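Local coordinates for carbohydrate binding protein, putative, cpb33A (Cellvibrio japonicus, PDB 5FJQ) that acts as a copper-dependent lytic polysaccharide monooxygenase important for efficient utilization of chitin, this chain being its monooxygenase domain, at residues K8-Q13 with N78-T83; A89-W94 with V139-V144; Q112-S117 with R152-S157; Q126-S131 with I145-T150. All blocks are in the same frame, centred on the assembly; numbering follows the deposited sequence.

Contact 1. Residues K8-Q13 with N78-T83; sequences KSRVIQ and NDWPAT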
loop_
_atom_site.group_PDB
_atom_site.type_symbol
_atom_site.label_atom_id
_atom_site.label_comp_id
_atom_site.label_asym_id
_atom_site.label_seq_id
_atom_site.Cartn_x
_atom_site.Cartn_y
_atom_site.Cartn_z
ATOM N N LYS A 8 7.005 -6.461 -2.520
ATOM C CA LYS A 8 5.888 -6.992 -1.712
ATOM C C LYS A 8 5.398 -5.902 -0.775
ATOM O O LYS A 8 6.194 -5.267 -0.042
ATOM C CB LYS A 8 6.320 -8.209 -0.937
ATOM C CG LYS A 8 6.903 -9.320 -1.786
ATOM C CD LYS A 8 7.389 -10.484 -0.914
ATOM C CE LYS A 8 7.868 -11.705 -1.729
ATOM N NZ LYS A 8 6.672 -12.385 -2.360
ATOM N N SER A 9 4.093 -5.674 -0.808
ATOM C CA SER A 9 3.448 -4.696 0.053
ATOM C C SER A 9 3.485 -5.311 1.432
ATOM O O SER A 9 3.804 -6.502 1.585
ATOM C CB SER A 9 1.988 -4.475 -0.320
ATOM O OG SER A 9 1.195 -5.664 -0.084
ATOM N N ARG A 10 3.217 -4.470 2.407
ATOM C CA ARG A 10 3.239 -4.836 3.822
ATOM C C ARG A 10 2.251 -5.986 4.134
ATOM O O ARG A 10 2.599 -6.871 4.929
ATOM C CB ARG A 10 2.862 -3.613 4.669
ATOM C CG ARG A 10 3.264 -3.776 6.123
ATOM C CD ARG A 10 3.005 -2.523 6.888
ATOM N NE ARG A 10 3.893 -1.424 6.566
ATOM C CZ ARG A 10 3.713 -0.218 7.153
ATOM N NH1 ARG A 10 2.720 -0.040 8.039
ATOM N NH2 ARG A 10 4.528 0.791 6.902
ATOM N N VAL A 11 1.035 -5.955 3.526
ATOM C CA VAL A 11 0.041 -7.041 3.745
ATOM C C VAL A 11 0.654 -8.360 3.138
ATOM O O VAL A 11 0.454 -9.450 3.656
ATOM C CB VAL A 11 -1.413 -6.766 3.167
ATOM C CG1 VAL A 11 -2.048 -5.563 3.866
ATOM C CG2 VAL A 11 -1.429 -6.569 1.621
ATOM N N ILE A 12 1.515 -8.225 2.136
ATOM C CA ILE A 12 2.099 -9.469 1.461
ATOM C C ILE A 12 3.371 -9.991 2.186
ATOM O O ILE A 12 3.686 -11.232 2.255
ATOM C CB ILE A 12 2.525 -9.220 -0.039
ATOM C CG1 ILE A 12 1.314 -8.911 -0.954
ATOM C CG2 ILE A 12 3.334 -10.439 -0.589
ATOM C CD1 ILE A 12 0.204 -9.924 -0.961
ATOM N N GLN A 13 4.182 -9.043 2.619
ATOM C CA GLN A 13 5.311 -9.358 3.486
ATOM C C GLN A 13 4.811 -10.125 4.714
ATOM O O GLN A 13 5.280 -11.221 5.056
ATOM C CB GLN A 13 6.027 -8.072 3.881
ATOM C CG GLN A 13 6.862 -7.439 2.733
ATOM C CD GLN A 13 8.081 -8.251 2.403
ATOM O OE1 GLN A 13 8.197 -9.379 2.860
ATOM N NE2 GLN A 13 9.020 -7.689 1.584
ATOM N N ASN A 78 10.006 0.719 12.516
ATOM C CA ASN A 78 11.171 0.921 11.632
ATOM C C ASN A 78 11.707 -0.441 11.277
ATOM O O ASN A 78 12.837 -0.557 10.751
ATOM C CB ASN A 78 12.270 1.716 12.351
ATOM C CG ASN A 78 12.640 1.121 13.727
ATOM O OD1 ASN A 78 12.107 0.088 14.169
ATOM N ND2 ASN A 78 13.557 1.797 14.425
ATOM N N ASP A 79 10.931 -1.478 11.556
ATOM C CA ASP A 79 11.431 -2.853 11.265
ATOM C C ASP A 79 10.508 -3.669 10.356
ATOM O O ASP A 79 10.644 -4.931 10.228
ATOM C CB ASP A 79 11.722 -3.599 12.547
ATOM C CG ASP A 79 10.455 -3.970 13.287
ATOM O OD1 ASP A 79 9.390 -3.395 12.957
ATOM O OD2 ASP A 79 10.527 -4.825 14.188
ATOM N N TRP A 80 9.598 -2.976 9.672
ATOM C CA TRP A 80 8.740 -3.716 8.718
ATOM C C TRP A 80 9.631 -4.436 7.735
ATOM O O TRP A 80 10.690 -3.885 7.338
ATOM C CB TRP A 80 7.783 -2.808 7.980
ATOM C CG TRP A 80 6.652 -2.265 8.828
ATOM C CD1 TRP A 80 6.517 -0.955 9.254
ATOM C CD2 TRP A 80 5.505 -2.979 9.378
ATOM N NE1 TRP A 80 5.370 -0.828 9.997
ATOM C CE2 TRP A 80 4.729 -2.033 10.087
ATOM C CE3 TRP A 80 5.053 -4.308 9.324
ATOM C CZ2 TRP A 80 3.528 -2.378 10.770
ATOM C CZ3 TRP A 80 3.842 -4.632 10.010
ATOM C CH2 TRP A 80 3.114 -3.675 10.704
ATOM N N PRO A 81 9.264 -5.678 7.338
ATOM C CA PRO A 81 10.090 -6.280 6.271
ATOM C C PRO A 81 10.125 -5.403 5.006
ATOM O O PRO A 81 9.073 -5.067 4.464
ATOM C CB PRO A 81 9.364 -7.586 5.963
ATOM C CG PRO A 81 8.712 -7.955 7.271
ATOM C CD PRO A 81 8.289 -6.633 7.896
ATOM N N ALA A 82 11.291 -5.026 4.508
ATOM C CA ALA A 82 11.329 -4.038 3.474
ATOM C C ALA A 82 12.186 -4.519 2.301
ATOM O O ALA A 82 13.045 -5.363 2.468
ATOM C CB ALA A 82 11.851 -2.726 4.041
ATOM N N THR A 83 11.898 -4.008 1.114
ATOM C CA THR A 83 12.690 -4.293 -0.053
ATOM C C THR A 83 13.748 -3.212 -0.282
ATOM O O THR A 83 13.491 -2.021 -0.185
ATOM C CB THR A 83 11.761 -4.348 -1.268
ATOM O OG1 THR A 83 10.739 -5.317 -1.024
ATOM C CG2 THR A 83 12.507 -4.671 -2.536
HETATM O O HOH W 1 8.818 -4.566 0.675
HETATM O O HOH W 2 9.734 -7.397 -2.215
#

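Contact 2. Residues A89-W94 with V139-V144; sequences AREFVW and VSTHNV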
loop_
_atom_site.group_PDB
_atom_site.type_symbol
_atom_site.label_atom_id
_atom_site.label_comp_id
_atom_site.label_asym_id
_atom_site.label_seq_id
_atom_site.Cartn_x
_atom_site.Cartn_y
_atom_site.Cartn_z
ATOM N N ALA A 89 14.399 4.563 -11.353
ATOM C CA ALA A 89 13.259 3.771 -11.788
ATOM C C ALA A 89 13.186 2.469 -11.000
ATOM O O ALA A 89 14.192 1.841 -10.740
ATOM C CB ALA A 89 13.323 3.514 -13.277
ATOM N N ARG A 90 11.995 2.158 -10.502
ATOM C CA ARG A 90 11.754 0.849 -9.880
ATOM C C ARG A 90 10.389 0.340 -10.379
ATOM O O ARG A 90 9.420 1.058 -10.345
ATOM C CB ARG A 90 11.820 0.989 -8.350
ATOM C CG ARG A 90 11.665 -0.310 -7.570
ATOM C CD ARG A 90 12.738 -1.282 -7.993
ATOM N NE ARG A 90 12.503 -2.495 -7.259
ATOM C CZ ARG A 90 13.300 -2.998 -6.319
ATOM N NH1 ARG A 90 14.512 -2.458 -6.028
ATOM N NH2 ARG A 90 12.883 -4.094 -5.715
ATOM N N GLU A 91 10.310 -0.861 -10.935
ATOM C CA GLU A 91 8.963 -1.428 -11.213
ATOM C C GLU A 91 8.173 -1.804 -9.922
ATOM O O GLU A 91 8.709 -2.420 -8.974
ATOM C CB GLU A 91 8.972 -2.670 -12.134
ATOM C CG GLU A 91 9.856 -2.542 -13.361
ATOM C CD GLU A 91 9.388 -3.406 -14.515
ATOM O OE1 GLU A 91 8.812 -4.509 -14.291
ATOM O OE2 GLU A 91 9.569 -2.948 -15.660
ATOM N N PHE A 92 6.911 -1.412 -9.951
ATOM C CA PHE A 92 5.870 -1.776 -8.979
ATOM C C PHE A 92 4.751 -2.493 -9.711
ATOM O O PHE A 92 4.281 -2.068 -10.776
ATOM C CB PHE A 92 5.336 -0.526 -8.265
ATOM C CG PHE A 92 6.316 0.091 -7.308
ATOM C CD1 PHE A 92 7.381 0.876 -7.768
ATOM C CD2 PHE A 92 6.237 -0.167 -5.974
ATOM C CE1 PHE A 92 8.295 1.410 -6.865
ATOM C CE2 PHE A 92 7.157 0.357 -5.062
ATOM C CZ PHE A 92 8.183 1.143 -5.511
ATOM N N VAL A 93 4.334 -3.605 -9.148
ATOM C CA VAL A 93 3.473 -4.466 -9.899
ATOM C C VAL A 93 2.297 -4.743 -9.022
ATOM O O VAL A 93 2.508 -5.158 -7.874
ATOM C CB VAL A 93 4.165 -5.835 -10.205
ATOM C CG1 VAL A 93 3.145 -6.813 -10.778
ATOM C CG2 VAL A 93 5.421 -5.666 -11.109
ATOM N N TRP A 94 1.102 -4.569 -9.592
ATOM C CA TRP A 94 -0.147 -4.900 -8.889
ATOM C C TRP A 94 -0.598 -6.218 -9.487
ATOM O O TRP A 94 -0.738 -6.330 -10.700
ATOM C CB TRP A 94 -1.257 -3.856 -9.090
ATOM C CG TRP A 94 -1.192 -2.615 -8.223
ATOM C CD1 TRP A 94 -0.379 -1.578 -8.414
ATOM C CD2 TRP A 94 -2.067 -2.245 -7.128
ATOM N NE1 TRP A 94 -0.572 -0.587 -7.476
ATOM C CE2 TRP A 94 -1.638 -0.952 -6.682
ATOM C CE3 TRP A 94 -3.151 -2.872 -6.474
ATOM C CZ2 TRP A 94 -2.240 -0.287 -5.631
ATOM C CZ3 TRP A 94 -3.753 -2.216 -5.436
ATOM C CH2 TRP A 94 -3.285 -0.927 -4.983
ATOM N N VAL A 139 -2.543 -7.761 -14.595
ATOM C CA VAL A 139 -1.347 -7.347 -13.928
ATOM C C VAL A 139 -1.101 -5.908 -14.352
ATOM O O VAL A 139 -1.243 -5.561 -15.533
ATOM C CB VAL A 139 -0.110 -8.193 -14.284
ATOM C CG1 VAL A 139 1.049 -7.699 -13.435
ATOM C CG2 VAL A 139 -0.330 -9.688 -13.989
ATOM N N SER A 140 -0.781 -5.066 -13.398
ATOM C CA SER A 140 -0.659 -3.631 -13.665
ATOM C C SER A 140 0.741 -3.236 -13.262
ATOM O O SER A 140 1.123 -3.379 -12.119
ATOM C CB SER A 140 -1.721 -2.840 -12.842
ATOM O OG SER A 140 -3.003 -2.974 -13.345
ATOM N N THR A 141 1.533 -2.757 -14.216
ATOM C CA THR A 141 2.905 -2.448 -13.936
ATOM C C THR A 141 3.201 -0.962 -14.107
ATOM O O THR A 141 2.875 -0.346 -15.123
ATOM C CB THR A 141 3.935 -3.262 -14.806
ATOM O OG1 THR A 141 3.625 -4.660 -14.687
ATOM C CG2 THR A 141 5.237 -3.058 -14.221
ATOM N N HIS A 142 3.829 -0.401 -13.080
ATOM C CA HIS A 142 4.135 1.009 -13.079
ATOM C C HIS A 142 5.623 1.162 -12.766
ATOM O O HIS A 142 6.103 0.713 -11.759
ATOM C CB HIS A 142 3.223 1.665 -12.049
ATOM C CG HIS A 142 1.794 1.270 -12.222
ATOM N ND1 HIS A 142 1.106 0.519 -11.286
ATOM C CD2 HIS A 142 0.937 1.471 -13.246
ATOM C CE1 HIS A 142 -0.116 0.280 -11.730
ATOM N NE2 HIS A 142 -0.258 0.875 -12.900
ATOM N N ASN A 143 6.370 1.749 -13.703
ATOM C CA ASN A 143 7.736 2.037 -13.428
ATOM C C ASN A 143 7.929 3.368 -12.718
ATOM O O ASN A 143 8.098 4.377 -13.411
ATOM C CB ASN A 143 8.443 2.192 -14.737
ATOM C CG ASN A 143 9.406 1.071 -14.997
ATOM O OD1 ASN A 143 9.015 -0.124 -14.975
ATOM N ND2 ASN A 143 10.677 1.434 -15.244
ATOM N N VAL A 144 8.008 3.350 -11.397
ATOM C CA VAL A 144 7.824 4.560 -10.550
ATOM C C VAL A 144 9.194 5.118 -10.440
ATOM O O VAL A 144 10.155 4.328 -10.296
ATOM C CB VAL A 144 7.316 4.156 -9.143
ATOM C CG1 VAL A 144 7.200 5.356 -8.188
ATOM C CG2 VAL A 144 5.984 3.455 -9.297
#

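Contact 3. Residues Q112-S117 with R152-S157; sequences QGYDHS and RHIIYS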
loop_
_atom_site.group_PDB
_atom_site.type_symbol
_atom_site.label_atom_id
_atom_site.label_comp_id
_atom_site.label_asym_id
_atom_site.label_seq_id
_atom_site.Cartn_x
_atom_site.Cartn_y
_atom_site.Cartn_z
ATOM N N GLN A 112 12.184 12.476 3.074
ATOM C CA GLN A 112 13.474 12.318 3.697
ATOM C C GLN A 112 13.414 12.734 5.178
ATOM O O GLN A 112 12.716 13.713 5.572
ATOM C CB GLN A 112 14.500 13.109 2.886
ATOM C CG GLN A 112 15.909 12.983 3.362
ATOM C CD GLN A 112 16.407 11.551 3.376
ATOM O OE1 GLN A 112 15.764 10.649 2.844
ATOM N NE2 GLN A 112 17.527 11.334 4.050
ATOM N N GLY A 113 14.060 11.925 6.022
ATOM C CA GLY A 113 13.935 12.105 7.473
ATOM C C GLY A 113 12.819 11.334 8.162
ATOM O O GLY A 113 12.839 11.219 9.369
ATOM N N TYR A 114 11.851 10.801 7.416
ATOM C CA TYR A 114 10.733 10.083 8.027
ATOM C C TYR A 114 11.200 9.109 9.097
ATOM O O TYR A 114 12.079 8.279 8.836
ATOM C CB TYR A 114 9.957 9.269 6.957
ATOM C CG TYR A 114 8.647 8.691 7.475
ATOM C CD1 TYR A 114 7.563 9.515 7.689
ATOM C CD2 TYR A 114 8.512 7.319 7.757
ATOM C CE1 TYR A 114 6.368 9.016 8.188
ATOM C CE2 TYR A 114 7.300 6.793 8.229
ATOM C CZ TYR A 114 6.230 7.654 8.423
ATOM O OH TYR A 114 4.994 7.224 8.912
ATOM N N ASP A 115 10.544 9.118 10.257
ATOM C CA ASP A 115 11.091 8.366 11.403
ATOM C C ASP A 115 10.209 7.251 11.961
ATOM O O ASP A 115 10.522 6.738 13.005
ATOM C CB ASP A 115 11.534 9.326 12.536
ATOM C CG ASP A 115 10.362 9.925 13.319
ATOM O OD1 ASP A 115 9.172 9.687 13.005
ATOM O OD2 ASP A 115 10.638 10.656 14.279
ATOM N N HIS A 116 9.107 6.896 11.303
ATOM C CA HIS A 116 8.348 5.689 11.676
ATOM C C HIS A 116 7.849 5.689 13.088
ATOM O O HIS A 116 7.683 4.619 13.677
ATOM C CB HIS A 116 9.233 4.437 11.432
ATOM C CG HIS A 116 9.619 4.313 10.016
ATOM N ND1 HIS A 116 8.756 3.792 9.074
ATOM C CD2 HIS A 116 10.694 4.783 9.345
ATOM C CE1 HIS A 116 9.322 3.893 7.886
ATOM N NE2 HIS A 116 10.502 4.480 8.026
ATOM N N SER A 117 7.620 6.886 13.635
ATOM C CA SER A 117 7.274 6.998 15.027
ATOM C C SER A 117 5.769 7.141 15.245
ATOM O O SER A 117 5.278 6.800 16.303
ATOM C CB SER A 117 8.039 8.159 15.666
ATOM O OG SER A 117 7.776 9.348 14.960
ATOM N N ARG A 152 14.633 4.054 5.612
ATOM C CA ARG A 152 13.481 3.270 5.332
ATOM C C ARG A 152 12.322 4.189 5.045
ATOM O O ARG A 152 12.163 5.222 5.685
ATOM C CB ARG A 152 13.185 2.478 6.613
ATOM C CG ARG A 152 13.996 1.217 6.648
ATOM C CD ARG A 152 13.796 0.529 7.977
ATOM N NE ARG A 152 14.172 -0.836 7.678
ATOM C CZ ARG A 152 13.290 -1.807 7.567
ATOM N NH1 ARG A 152 12.003 -1.529 7.842
ATOM N NH2 ARG A 152 13.705 -3.044 7.251
ATOM N N HIS A 153 11.513 3.827 4.066
ATOM C CA HIS A 153 10.435 4.663 3.655
ATOM C C HIS A 153 9.177 3.856 3.433
ATOM O O HIS A 153 9.226 2.636 3.291
ATOM C CB HIS A 153 10.867 5.504 2.428
ATOM C CG HIS A 153 11.754 6.634 2.836
ATOM N ND1 HIS A 153 11.237 7.805 3.366
ATOM C CD2 HIS A 153 13.099 6.720 2.968
ATOM C CE1 HIS A 153 12.236 8.578 3.762
ATOM N NE2 HIS A 153 13.375 7.959 3.504
ATOM N N ILE A 154 8.040 4.556 3.457
ATOM C CA ILE A 154 6.802 3.942 3.107
ATOM C C ILE A 154 6.369 4.504 1.782
ATOM O O ILE A 154 6.349 5.757 1.549
ATOM C CB ILE A 154 5.701 4.148 4.177
ATOM C CG1 ILE A 154 6.175 3.637 5.538
ATOM C CG2 ILE A 154 4.384 3.475 3.764
ATOM C CD1 ILE A 154 5.129 3.911 6.632
ATOM N N ILE A 155 5.987 3.561 0.930
ATOM C CA ILE A 155 5.304 3.903 -0.301
ATOM C C ILE A 155 3.826 3.527 -0.172
ATOM O O ILE A 155 3.485 2.434 0.322
ATOM C CB ILE A 155 5.931 3.248 -1.531
ATOM C CG1 ILE A 155 7.290 3.940 -1.816
ATOM C CG2 ILE A 155 4.947 3.342 -2.714
ATOM C CD1 ILE A 155 8.187 3.127 -2.667
ATOM N N TYR A 156 2.965 4.448 -0.607
ATOM C CA TYR A 156 1.547 4.211 -0.624
ATOM C C TYR A 156 1.106 4.206 -2.073
ATOM O O TYR A 156 1.189 5.236 -2.735
ATOM C CB TYR A 156 0.871 5.355 0.130
ATOM C CG TYR A 156 -0.504 5.037 0.632
ATOM C CD1 TYR A 156 -0.770 3.840 1.294
ATOM C CD2 TYR A 156 -1.580 5.958 0.439
ATOM C CE1 TYR A 156 -2.068 3.567 1.757
ATOM C CE2 TYR A 156 -2.880 5.700 0.919
ATOM C CZ TYR A 156 -3.119 4.518 1.591
ATOM O OH TYR A 156 -4.424 4.299 2.033
ATOM N N SER A 157 0.752 3.028 -2.608
ATOM C CA SER A 157 0.008 2.977 -3.868
ATOM C C SER A 157 -1.502 2.904 -3.714
ATOM O O SER A 157 -2.053 2.197 -2.825
ATOM C CB SER A 157 0.499 1.761 -4.705
ATOM O OG SER A 157 -0.078 1.762 -6.001
HETATM O O HOH W 3 14.897 9.452 5.713
#

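Contact 4. Residues Q126-S131 with I145-T150; sequences QLIHDS and ILPYRT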
loop_
_atom_site.group_PDB
_atom_site.type_symbol
_atom_site.label_atom_id
_atom_site.label_comp_id
_atom_site.label_asym_id
_atom_site.label_seq_id
_atom_site.Cartn_x
_atom_site.Cartn_y
_atom_site.Cartn_z
ATOM N N GLN A 126 3.965 12.375 -0.471
ATOM C CA GLN A 126 4.249 13.213 -1.641
ATOM C C GLN A 126 3.897 12.359 -2.842
ATOM O O GLN A 126 4.384 11.211 -2.920
ATOM C CB GLN A 126 5.747 13.470 -1.608
ATOM C CG GLN A 126 6.389 13.897 -2.896
ATOM C CD GLN A 126 7.717 14.503 -2.580
ATOM O OE1 GLN A 126 8.732 13.801 -2.412
ATOM N NE2 GLN A 126 7.716 15.819 -2.422
ATOM N N LEU A 127 3.136 12.888 -3.806
ATOM C CA LEU A 127 2.946 12.154 -5.089
ATOM C C LEU A 127 4.219 11.849 -5.912
ATOM O O LEU A 127 4.974 12.749 -6.329
ATOM C CB LEU A 127 1.998 12.897 -6.020
ATOM C CG LEU A 127 1.490 12.146 -7.251
ATOM C CD1 LEU A 127 0.526 10.982 -6.882
ATOM C CD2 LEU A 127 0.796 13.128 -8.185
ATOM N N ILE A 128 4.435 10.569 -6.234
ATOM C CA ILE A 128 5.601 10.275 -6.980
ATOM C C ILE A 128 5.305 9.617 -8.351
ATOM O O ILE A 128 6.192 9.572 -9.221
ATOM C CB ILE A 128 6.730 9.623 -6.143
ATOM C CG1 ILE A 128 6.322 8.262 -5.516
ATOM C CG2 ILE A 128 7.337 10.685 -5.178
ATOM C CD1 ILE A 128 7.517 7.336 -5.251
ATOM N N HIS A 129 4.055 9.172 -8.526
ATOM C CA HIS A 129 3.659 8.556 -9.775
ATOM C C HIS A 129 2.148 8.555 -9.976
ATOM O O HIS A 129 1.354 8.274 -9.027
ATOM C CB HIS A 129 4.216 7.095 -9.874
ATOM C CG HIS A 129 3.992 6.451 -11.206
ATOM N ND1 HIS A 129 4.842 6.662 -12.279
ATOM C CD2 HIS A 129 3.003 5.637 -11.664
ATOM C CE1 HIS A 129 4.401 5.984 -13.324
ATOM N NE2 HIS A 129 3.296 5.348 -12.979
ATOM N N ASP A 130 1.760 8.719 -11.239
ATOM C CA ASP A 130 0.355 8.615 -11.647
ATOM C C ASP A 130 0.333 7.893 -12.978
ATOM O O ASP A 130 0.985 8.299 -14.003
ATOM C CB ASP A 130 -0.303 10.008 -11.679
ATOM C CG ASP A 130 -1.784 9.972 -11.974
ATOM O OD1 ASP A 130 -2.296 9.081 -12.644
ATOM O OD2 ASP A 130 -2.476 10.875 -11.524
ATOM N N SER A 131 -0.368 6.767 -12.976
ATOM C CA SER A 131 -0.282 5.929 -14.115
ATOM C C SER A 131 -1.311 6.319 -15.161
ATOM O O SER A 131 -1.291 5.811 -16.218
ATOM C CB SER A 131 -0.464 4.481 -13.736
ATOM O OG SER A 131 -1.839 4.187 -13.607
ATOM N N ILE A 145 9.361 6.439 -10.599
ATOM C CA ILE A 145 10.696 6.959 -10.406
ATOM C C ILE A 145 10.858 7.336 -8.914
ATOM O O ILE A 145 10.193 8.267 -8.403
ATOM C CB ILE A 145 11.080 8.115 -11.396
ATOM C CG1 ILE A 145 10.849 7.762 -12.880
ATOM C CG2 ILE A 145 12.454 8.714 -11.096
ATOM C CD1 ILE A 145 11.301 6.391 -13.374
ATOM N N LEU A 146 11.712 6.608 -8.197
ATOM C CA LEU A 146 11.939 6.877 -6.759
ATOM C C LEU A 146 12.822 8.094 -6.627
ATOM O O LEU A 146 13.892 8.178 -7.303
ATOM C CB LEU A 146 12.566 5.678 -6.061
ATOM C CG LEU A 146 11.724 4.420 -6.218
ATOM C CD1 LEU A 146 12.582 3.173 -5.933
ATOM C CD2 LEU A 146 10.448 4.451 -5.390
ATOM N N PRO A 147 12.380 9.073 -5.805
ATOM C CA PRO A 147 13.201 10.260 -5.619
ATOM C C PRO A 147 14.415 9.960 -4.736
ATOM O O PRO A 147 14.484 8.882 -4.118
ATOM C CB PRO A 147 12.244 11.238 -4.913
ATOM C CG PRO A 147 11.357 10.341 -4.066
ATOM C CD PRO A 147 11.194 9.061 -4.901
ATOM N N TYR A 148 15.376 10.881 -4.657
ATOM C CA TYR A 148 16.465 10.690 -3.682
ATOM C C TYR A 148 15.928 10.532 -2.254
ATOM O O TYR A 148 15.269 11.425 -1.736
ATOM C CB TYR A 148 17.478 11.842 -3.731
ATOM C CG TYR A 148 18.633 11.616 -2.817
ATOM C CD1 TYR A 148 19.664 10.743 -3.184
ATOM C CD2 TYR A 148 18.684 12.228 -1.563
ATOM C CE1 TYR A 148 20.754 10.507 -2.342
ATOM C CE2 TYR A 148 19.767 12.003 -0.705
ATOM C CZ TYR A 148 20.794 11.137 -1.097
ATOM O OH TYR A 148 21.872 10.895 -0.243
ATOM N N ARG A 149 16.288 9.418 -1.606
ATOM C CA ARG A 149 16.006 9.187 -0.203
ATOM C C ARG A 149 17.174 8.382 0.373
ATOM O O ARG A 149 17.973 7.823 -0.386
ATOM C CB ARG A 149 14.686 8.381 -0.013
ATOM C CG ARG A 149 13.335 9.051 -0.372
ATOM C CD ARG A 149 13.064 10.310 0.439
ATOM N NE ARG A 149 11.707 10.830 0.260
ATOM C CZ ARG A 149 11.381 11.789 -0.609
ATOM N NH1 ARG A 149 12.322 12.312 -1.384
ATOM N NH2 ARG A 149 10.133 12.200 -0.723
ATOM N N THR A 150 17.310 8.367 1.699
ATOM C CA THR A 150 18.108 7.350 2.392
ATOM C C THR A 150 17.150 6.814 3.463
ATOM O O THR A 150 16.186 7.494 3.795
ATOM C CB THR A 150 19.342 7.945 3.115
ATOM O OG1 THR A 150 18.875 8.926 4.043
ATOM C CG2 THR A 150 20.258 8.676 2.158
HETATM O O HOH W 4 11.515 14.254 -3.204
HETATM O O HOH W 5 7.089 8.173 -11.429
HETATM O O HOH W 6 8.673 10.654 -9.287
#

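Contact 1. Residues K8-Q13 with N78-T83
Arg10 lies flat on the indole of Trp80, and this cation-pi stack is the main direct contact. The guanidinium plane is only 8° from that of the ring, and Arg10 CZ sits 3.5 Å from the centroid of the Trp80 five-membered ring, over the face. Further back along the chain, Arg10 CD hangs 3.5 Å above the centroid of the Trp80 six-membered ring in a CH-pi contact. A bend at chi3 (-71°) lets methylene and guanidinium lie on the same indole face, while NH2 reaches on to a salt bridge with Asp176. Beside the stack, Gln13 slides past Pro81, its CG 3.7 Å from Pro81 O. This joins the first turn of helix 10-17, with Ser9 at the N-cap, its hydroxyl taking a weak bond from Ile12 N, to the loop leading into strand 83-84; helix 25-33 packs against Trp80 as well. The remaining polar link runs through water. One molecule lies 2.8 Å from Lys8 O and 2.7 Å from Thr83 OG1 and accepts from Gln13 NE2. A second accepts from Lys8 N at 2.9 Å and meets the same Thr83 OG1 at 2.6 Å. The Lys8 ammonium takes no part, pairing instead with Glu16.

Contact 2. Residues A89-W94 with V139-V144
The ring of Phe92 crosses the side chain of Val144 at about a right angle, with Phe92 CD1 3.3 Å from Val144 CG2. Farther along the same face, Trp94 and His142 meet obliquely: their planes stand 74° apart, and Trp94 CD1 comes to the edge of the imidazole, 3.8 Å from His142 CE1. Tyr107 hydrogen-bonds His142 ND1, and Ser157 bonds to Trp94 NE1, which helps hold both rings in their orientation from the facing sheet of the immunoglobulin-like sandwich. On the reverse face Val93 and Thr141 lie side by side, pointing the same way. Val93 CG1, anti to the backbone N (chi1 170°), presses tightly on Val139 CG1 at 3.5 Å. Beneath these side chains strands 89-94 and 139-144 run antiparallel, with two hydrogen bonds in each of the pairs Arg90-Val144, Phe92-His142 and Trp94-Ser140. The Trp94 side chain is about 9 Å from the bound copper. The face of Phe92, Trp94, His142 and Val144 is thus mostly buried and aromatic or apolar, with Trp94 NE1 and His142 ND1 satisfied, whereas the other mixes Val93 with exposed Glu91 and Thr141.

Contact 3. Residues Q112-S117 with R152-S157
His116 reaches from the 112-117 loop to the start of strand 152-157, in the larger sheet of the monooxygenase sandwich, and donates from NE2 to Arg152 O. The bond is 3.0 Å long and straight at hydrogen (170°), and the oxygen lies in the imidazole plane. At the Arg152 end, though, the donor stands well above the carbonyl plane. The same ring brings His116 CE1 to 3.9 Å from Ile154 CG1, the two side chains sliding past each other in opposite directions. Tyr114 supports it from within the loop: the CD2 edge of the phenol lies over one face of the imidazole, while Tyr114 CE2 touches Ile154 CD1 at 3.9 Å. Tyr114 CB also lies 4.0 Å from His153 CE1; at the start of the loop a water accepts from Gly113 N at 2.6 Å, with weaker bonds to Gln112 OE1 and His153 NE2. A second shell sets these groups. His153 ND1 is hydrogen-bonded to Thr110 OG1 and NE2 to Thr150 O, and the Arg152 guanidinium turns away to Trp80 O. Beside His116 the loop closes in an Asx turn: Ser117 N donates to Asp115 OD1 over 3.3 Å, from above the carboxylate plane.

Contact 4. Residues Q126-S131 with I145-T150
At a classic beta bulge in strand 126-130, where Ile128 and His129 both face Tyr107, Ile128 packs against the end of strand 139-146. Its CG1 sits between the backbone N and the carbonyl carbon (chi1 61°), which carries Ile128 CD1 over to Leu146 CD2 and to Pro147 CD, each 4.1 Å away. The Ile128 side chain crosses the proline ring at about a right angle. Val144 and Ile109 also touch Ile128, so it lies between strand 102-109 of one sheet and strand 139-146 of the other, at the margin of the beta sandwich. No direct backbone bond joins the segments; water does that work. One water donates to Ile128 O, accepts from Ile145 N at 3.0 Å and lies in the plane of the His129 ring, hydrogen-bonded to ND1. Another donates to both Ile128 O (2.7 Å) and Ile145 O. The direct polar contact lies further on, where Arg149 NH2 gives a 2.7 Å hydrogen bond to Gln126 OE1. That oxygen is in the guanidinium plane, although the amide is turned 55° from it. A water bridges the same OE1 to Arg149 NH1. The guanidinium is also held by its own segment: Arg149 NH1 donates to Tyr148 O at 3.1 Å, and Pro147 CG lies 3.4 Å above the guanidinium plane, toward its rim. Arg149 NE bonds to Thr110 O.

Overall arrangement
Contact 2 knits two strands of the smaller, antiparallel sheet, and contact 4 continues from the end of strand 139-146 to strand 126-130 of the larger sheet; their centres are about 12 Å apart. Contact 3 ties a loop to strand 152-161 of that larger sheet and encloses contact 4 along the chain. Contact 1, which closes first, joins helix 10-17 to the loop before strand 83-84 and meets contact 3 through Trp80 O and Arg152 NH1, 2.7 Å apart; their centres are about 12 Å apart. Contacts 2 and 3, about 19 Å between centres, still touch across the sandwich. Only contact 2 approaches the copper site of His1 and His100; the others lie away from it.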